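Local atomic coordinates of major capsid protein (Paramecium bursaria Chlorella virus 1, PDB entry 5TIP), a protein that self-assembles as trimers into the large icosahedral capsid of a chlorella virus, carrying N-linked glycans on its surface. Residues F254-P268 / L409-N421. Sequence-based numbering, arbitrary orientation.
Sequences FNHPTKYLAWNFNNP and LLTALNIYAKNYN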
loop_
_atom_site.group_PDB
_atom_site.type_symbol
_atom_site.label_atom_id
_atom_site.label_comp_id
_atom_site.label_asym_id
_atom_site.label_seq_id
_atom_site.Cartn_x
_atom_site.Cartn_y
_atom_site.Cartn_z
ATOM N N PHE A 254 33.136 -1.555 -4.233
ATOM C CA PHE A 254 32.269 -0.428 -3.937
ATOM C C PHE A 254 33.006 0.570 -3.050
ATOM O O PHE A 254 34.047 0.262 -2.465
ATOM C CB PHE A 254 30.981 -0.902 -3.255
ATOM C CG PHE A 254 30.179 -1.866 -4.086
ATOM C CD1 PHE A 254 29.977 -1.640 -5.438
ATOM C CD2 PHE A 254 29.647 -3.010 -3.517
ATOM C CE1 PHE A 254 29.245 -2.529 -6.202
ATOM C CE2 PHE A 254 28.917 -3.903 -4.275
ATOM C CZ PHE A 254 28.716 -3.662 -5.619
ATOM N N ASN A 255 32.451 1.777 -2.959
ATOM C CA ASN A 255 33.013 2.833 -2.128
ATOM C C ASN A 255 31.872 3.616 -1.494
ATOM O O ASN A 255 30.693 3.349 -1.752
ATOM C CB ASN A 255 33.934 3.760 -2.933
ATOM C CG ASN A 255 35.159 3.046 -3.473
ATOM O OD1 ASN A 255 35.286 2.830 -4.677
ATOM N ND2 ASN A 255 36.075 2.686 -2.580
ATOM N N HIS A 256 32.238 4.586 -0.644
ATOM C CA HIS A 256 31.329 5.546 -0.021
ATOM C C HIS A 256 30.402 4.871 0.986
ATOM O O HIS A 256 30.282 3.638 0.993
ATOM C CB HIS A 256 30.513 6.275 -1.091
ATOM C CG HIS A 256 31.347 7.004 -2.096
ATOM N ND1 HIS A 256 31.253 6.774 -3.451
ATOM C CD2 HIS A 256 32.291 7.964 -1.942
ATOM C CE1 HIS A 256 32.109 7.553 -4.088
ATOM N NE2 HIS A 256 32.748 8.288 -3.196
ATOM N N PRO A 257 29.752 5.634 1.868
ATOM C CA PRO A 257 28.735 5.043 2.753
ATOM C C PRO A 257 27.575 4.474 1.949
ATOM O O PRO A 257 26.861 5.199 1.254
ATOM C CB PRO A 257 28.299 6.227 3.624
ATOM C CG PRO A 257 29.467 7.146 3.616
ATOM C CD PRO A 257 30.063 7.025 2.244
ATOM N N THR A 258 27.388 3.161 2.056
ATOM C CA THR A 258 26.442 2.422 1.231
ATOM C C THR A 258 25.216 2.045 2.052
ATOM O O THR A 258 25.345 1.534 3.170
ATOM C CB THR A 258 27.100 1.166 0.654
ATOM O OG1 THR A 258 28.214 1.546 -0.163
ATOM C CG2 THR A 258 26.113 0.373 -0.187
ATOM N N LYS A 259 24.030 2.289 1.489
ATOM C CA LYS A 259 22.785 1.973 2.182
ATOM C C LYS A 259 22.475 0.482 2.142
ATOM O O LYS A 259 22.078 -0.097 3.158
ATOM C CB LYS A 259 21.626 2.757 1.566
ATOM C CG LYS A 259 21.899 4.231 1.372
ATOM C CD LYS A 259 20.741 4.905 0.658
ATOM C CE LYS A 259 19.460 4.792 1.466
ATOM N NZ LYS A 259 18.332 5.501 0.805
ATOM N N TYR A 260 22.635 -0.149 0.983
ATOM C CA TYR A 260 22.267 -1.548 0.830
ATOM C C TYR A 260 22.992 -2.135 -0.371
ATOM O O TYR A 260 23.521 -1.412 -1.219
ATOM C CB TYR A 260 20.748 -1.711 0.678
ATOM C CG TYR A 260 20.154 -0.945 -0.489
ATOM C CD1 TYR A 260 20.114 -1.497 -1.763
ATOM C CD2 TYR A 260 19.632 0.330 -0.312
ATOM C CE1 TYR A 260 19.572 -0.800 -2.828
ATOM C CE2 TYR A 260 19.087 1.034 -1.371
ATOM C CZ TYR A 260 19.060 0.464 -2.626
ATOM O OH TYR A 260 18.521 1.158 -3.686
ATOM N N LEU A 261 23.018 -3.463 -0.420
ATOM C CA LEU A 261 23.468 -4.210 -1.584
ATOM C C LEU A 261 22.299 -4.992 -2.165
ATOM O O LEU A 261 21.517 -5.597 -1.425
ATOM C CB LEU A 261 24.606 -5.171 -1.228
ATOM C CG LEU A 261 25.885 -4.578 -0.638
ATOM C CD1 LEU A 261 26.913 -5.674 -0.411
ATOM C CD2 LEU A 261 26.445 -3.498 -1.545
ATOM N N ALA A 262 22.173 -4.968 -3.487
ATOM C CA ALA A 262 21.144 -5.719 -4.190
ATOM C C ALA A 262 21.781 -6.464 -5.351
ATOM O O ALA A 262 22.597 -5.898 -6.085
ATOM C CB ALA A 262 20.030 -4.803 -4.700
ATOM N N TRP A 263 21.416 -7.734 -5.517
ATOM C CA TRP A 263 22.018 -8.527 -6.577
ATOM C C TRP A 263 21.009 -9.529 -7.121
ATOM O O TRP A 263 19.981 -9.809 -6.500
ATOM C CB TRP A 263 23.298 -9.228 -6.095
ATOM C CG TRP A 263 23.101 -10.308 -5.071
ATOM C CD1 TRP A 263 23.035 -11.651 -5.300
ATOM C CD2 TRP A 263 22.961 -10.136 -3.654
ATOM N NE1 TRP A 263 22.860 -12.326 -4.116
ATOM C CE2 TRP A 263 22.812 -11.419 -3.091
ATOM C CE3 TRP A 263 22.944 -9.023 -2.809
ATOM C CZ2 TRP A 263 22.646 -11.619 -1.723
ATOM C CZ3 TRP A 263 22.780 -9.223 -1.451
ATOM C CH2 TRP A 263 22.632 -10.510 -0.922
ATOM N N ASN A 264 21.316 -10.052 -8.308
ATOM C CA ASN A 264 20.494 -11.067 -8.950
ATOM C C ASN A 264 21.374 -11.928 -9.845
ATOM O O ASN A 264 22.477 -11.534 -10.231
ATOM C CB ASN A 264 19.349 -10.444 -9.767
ATOM C CG ASN A 264 19.843 -9.569 -10.912
ATOM O OD1 ASN A 264 20.420 -10.056 -11.883
ATOM N ND2 ASN A 264 19.595 -8.269 -10.809
ATOM N N PHE A 265 20.867 -13.117 -10.173
ATOM C CA PHE A 265 21.495 -14.018 -11.134
ATOM C C PHE A 265 20.604 -14.067 -12.367
ATOM O O PHE A 265 19.481 -14.580 -12.308
ATOM C CB PHE A 265 21.696 -15.409 -10.539
ATOM C CG PHE A 265 22.505 -15.416 -9.274
ATOM C CD1 PHE A 265 23.885 -15.518 -9.318
ATOM C CD2 PHE A 265 21.885 -15.319 -8.041
ATOM C CE1 PHE A 265 24.629 -15.522 -8.154
ATOM C CE2 PHE A 265 22.624 -15.322 -6.876
ATOM C CZ PHE A 265 23.997 -15.424 -6.934
ATOM N N ASN A 266 21.100 -13.532 -13.477
ATOM C CA ASN A 266 20.306 -13.343 -14.682
ATOM C C ASN A 266 20.845 -14.191 -15.826
ATOM O O ASN A 266 22.060 -14.316 -16.001
ATOM C CB ASN A 266 20.297 -11.867 -15.096
ATOM C CG ASN A 266 19.899 -11.669 -16.543
ATOM O OD1 ASN A 266 20.732 -11.325 -17.382
ATOM N ND2 ASN A 266 18.625 -11.889 -16.846
ATOM N N ASN A 267 19.930 -14.773 -16.600
ATOM C CA ASN A 267 20.284 -15.406 -17.863
ATOM C C ASN A 267 20.335 -14.311 -18.922
ATOM O O ASN A 267 19.286 -13.789 -19.320
ATOM C CB ASN A 267 19.276 -16.492 -18.241
ATOM C CG ASN A 267 19.591 -17.147 -19.576
ATOM O OD1 ASN A 267 20.704 -17.037 -20.091
ATOM N ND2 ASN A 267 18.606 -17.834 -20.142
ATOM N N PRO A 268 21.525 -13.941 -19.402
ATOM C CA PRO A 268 21.634 -12.771 -20.290
ATOM C C PRO A 268 20.828 -12.887 -21.573
ATOM O O PRO A 268 20.617 -11.865 -22.241
ATOM C CB PRO A 268 23.138 -12.689 -20.586
ATOM C CG PRO A 268 23.653 -14.071 -20.326
ATOM C CD PRO A 268 22.819 -14.618 -19.209
ATOM N N LEU A 409 21.852 -21.581 -16.719
ATOM C CA LEU A 409 21.923 -20.457 -17.642
ATOM C C LEU A 409 21.990 -19.114 -16.928
ATOM O O LEU A 409 22.250 -18.097 -17.579
ATOM C CB LEU A 409 20.720 -20.473 -18.586
ATOM C CG LEU A 409 20.566 -21.684 -19.507
ATOM C CD1 LEU A 409 19.409 -21.476 -20.470
ATOM C CD2 LEU A 409 21.854 -21.938 -20.271
ATOM N N LEU A 410 21.767 -19.086 -15.612
ATOM C CA LEU A 410 21.845 -17.854 -14.828
ATOM C C LEU A 410 23.312 -17.569 -14.504
ATOM O O LEU A 410 23.796 -17.772 -13.388
ATOM C CB LEU A 410 21.007 -17.978 -13.563
ATOM C CG LEU A 410 19.531 -18.345 -13.742
ATOM C CD1 LEU A 410 18.864 -18.545 -12.390
ATOM C CD2 LEU A 410 18.800 -17.286 -14.552
ATOM N N THR A 411 24.028 -17.077 -15.515
ATOM C CA THR A 411 25.472 -16.906 -15.425
ATOM C C THR A 411 25.905 -15.458 -15.246
ATOM O O THR A 411 27.094 -15.209 -15.022
ATOM C CB THR A 411 26.150 -17.477 -16.675
ATOM O OG1 THR A 411 25.577 -16.876 -17.843
ATOM C CG2 THR A 411 25.955 -18.983 -16.742
ATOM N N ALA A 412 24.983 -14.504 -15.341
ATOM C CA ALA A 412 25.297 -13.089 -15.172
ATOM C C ALA A 412 24.892 -12.667 -13.765
ATOM O O ALA A 412 23.700 -12.609 -13.445
ATOM C CB ALA A 412 24.590 -12.244 -16.229
ATOM N N LEU A 413 25.884 -12.378 -12.926
ATOM C CA LEU A 413 25.659 -11.912 -11.562
ATOM C C LEU A 413 25.823 -10.396 -11.541
ATOM O O LEU A 413 26.931 -9.883 -11.729
ATOM C CB LEU A 413 26.623 -12.587 -10.587
ATOM C CG LEU A 413 26.699 -11.998 -9.176
ATOM C CD1 LEU A 413 25.341 -12.055 -8.494
ATOM C CD2 LEU A 413 27.746 -12.721 -8.340
ATOM N N ASN A 414 24.723 -9.686 -11.318
ATOM C CA ASN A 414 24.723 -8.231 -11.244
ATOM C C ASN A 414 24.607 -7.814 -9.785
ATOM O O ASN A 414 23.614 -8.135 -9.126
ATOM C CB ASN A 414 23.572 -7.642 -12.059
ATOM C CG ASN A 414 23.585 -8.097 -13.503
ATOM O OD1 ASN A 414 24.363 -7.600 -14.316
ATOM N ND2 ASN A 414 22.715 -9.044 -13.831
ATOM N N ILE A 415 25.613 -7.103 -9.284
ATOM C CA ILE A 415 25.640 -6.639 -7.902
ATOM C C ILE A 415 25.558 -5.120 -7.913
ATOM O O ILE A 415 26.373 -4.451 -8.560
ATOM C CB ILE A 415 26.898 -7.120 -7.165
ATOM C CG1 ILE A 415 27.038 -8.637 -7.289
ATOM C CG2 ILE A 415 26.844 -6.713 -5.701
ATOM C CD1 ILE A 415 28.306 -9.182 -6.681
ATOM N N TYR A 416 24.575 -4.577 -7.200
ATOM C CA TYR A 416 24.349 -3.143 -7.136
ATOM C C TYR A 416 24.578 -2.636 -5.719
ATOM O O TYR A 416 24.361 -3.355 -4.740
ATOM C CB TYR A 416 22.930 -2.783 -7.592
ATOM C CG TYR A 416 22.629 -3.199 -9.011
ATOM C CD1 TYR A 416 23.027 -2.414 -10.084
ATOM C CD2 TYR A 416 21.958 -4.384 -9.279
ATOM C CE1 TYR A 416 22.758 -2.792 -11.384
ATOM C CE2 TYR A 416 21.686 -4.771 -10.576
ATOM C CZ TYR A 416 22.089 -3.970 -11.623
ATOM O OH TYR A 416 21.823 -4.350 -12.917
ATOM N N ALA A 417 25.022 -1.386 -5.626
ATOM C CA ALA A 417 25.210 -0.719 -4.346
ATOM C C ALA A 417 24.681 0.701 -4.452
ATOM O O ALA A 417 24.979 1.406 -5.421
ATOM C CB ALA A 417 26.686 -0.708 -3.935
ATOM N N LYS A 418 23.910 1.115 -3.450
ATOM C CA LYS A 418 23.367 2.465 -3.385
ATOM C C LYS A 418 24.117 3.191 -2.276
ATOM O O LYS A 418 24.065 2.791 -1.122
ATOM C CB LYS A 418 21.866 2.449 -3.103
ATOM C CG LYS A 418 21.123 3.662 -3.642
ATOM C CD LYS A 418 21.245 3.754 -5.153
ATOM C CE LYS A 418 20.012 4.368 -5.789
ATOM N NZ LYS A 418 19.588 5.625 -5.122
ATOM N N ASN A 419 24.802 4.265 -2.636
ATOM C CA ASN A 419 25.615 5.010 -1.688
ATOM C C ASN A 419 25.155 6.459 -1.633
ATOM O O ASN A 419 24.380 6.926 -2.469
ATOM C CB ASN A 419 27.101 4.945 -2.064
ATOM C CG ASN A 419 27.404 5.660 -3.365
ATOM O OD1 ASN A 419 27.336 5.068 -4.440
ATOM N ND2 ASN A 419 27.747 6.940 -3.273
ATOM N N TYR A 420 25.649 7.170 -0.625
ATOM C CA TYR A 420 25.418 8.599 -0.485
ATOM C C TYR A 420 26.634 9.380 -0.965
ATOM O O TYR A 420 27.765 8.890 -0.939
ATOM C CB TYR A 420 25.109 8.972 0.967
ATOM C CG TYR A 420 23.691 8.679 1.398
ATOM C CD1 TYR A 420 22.634 9.449 0.933
ATOM C CD2 TYR A 420 23.408 7.641 2.275
ATOM C CE1 TYR A 420 21.335 9.191 1.326
ATOM C CE2 TYR A 420 22.112 7.378 2.675
ATOM C CZ TYR A 420 21.080 8.152 2.194
ATOM O OH TYR A 420 19.787 7.893 2.585
ATOM N N ASN A 421 26.382 10.606 -1.413
ATOM C CA ASN A 421 27.443 11.528 -1.780
ATOM C C ASN A 421 26.914 12.939 -1.573
ATOM O O ASN A 421 25.723 13.145 -1.330
ATOM C CB ASN A 421 27.914 11.302 -3.221
ATOM C CG ASN A 421 29.341 11.762 -3.449
ATOM O OD1 ASN A 421 29.776 12.774 -2.898
ATOM N ND2 ASN A 421 30.082 11.013 -4.257
#
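Lys418 and Tyr260 lie side by side and point the same way, with Lys418 CB over one face of the tyrosine ring, 3.8 Å from its centroid. CG of Lys418 is anti to the backbone N (chi1 -153°), which carries the chain on past Tyr260 OH; bends further out let Lys418 NZ form a salt bridge with Glu228. Lys259 crosses Tyr420 at about a right angle: its CG comes within 3.4 Å of Tyr420 CE2, and a bend at chi3 (61°) brings NZ to a weak bond with Tyr420 OH. Lys259 NZ is held more firmly by a salt bridge to Glu228, whose carboxylate oxygens each take one of the two lysines (OE2 Lys259, OE1 Lys418); Tyr420 OH also bonds to Arg362 O.

The main chains are joined by a short bond from Lys259 N to Lys418 O (2.7 Å) and by paired bonds at Ala262–Tyr416, Asn264–Asn414 and Asn266–Ala412. At Asn264, OD1 also accepts a nearly straight bond from Asn414 ND2 (3.2 Å, 168°), while Asn414 OD1 is hydrogen-bonded to Ser235 OG. On the face opposite Tyr260, Asn264 and Lys418, Leu413 CD1 sits over the Phe265 ring, and Ala417 CB is centred over that of Phe254, 3.6 Å from the centroid. Phe265, Leu413 and Ile415 pack there against strand 376-387. Two antiparallel neighbours in one sheet of a beta sandwich, the strands belong to the second jelly roll of the double jelly-roll capsid fold.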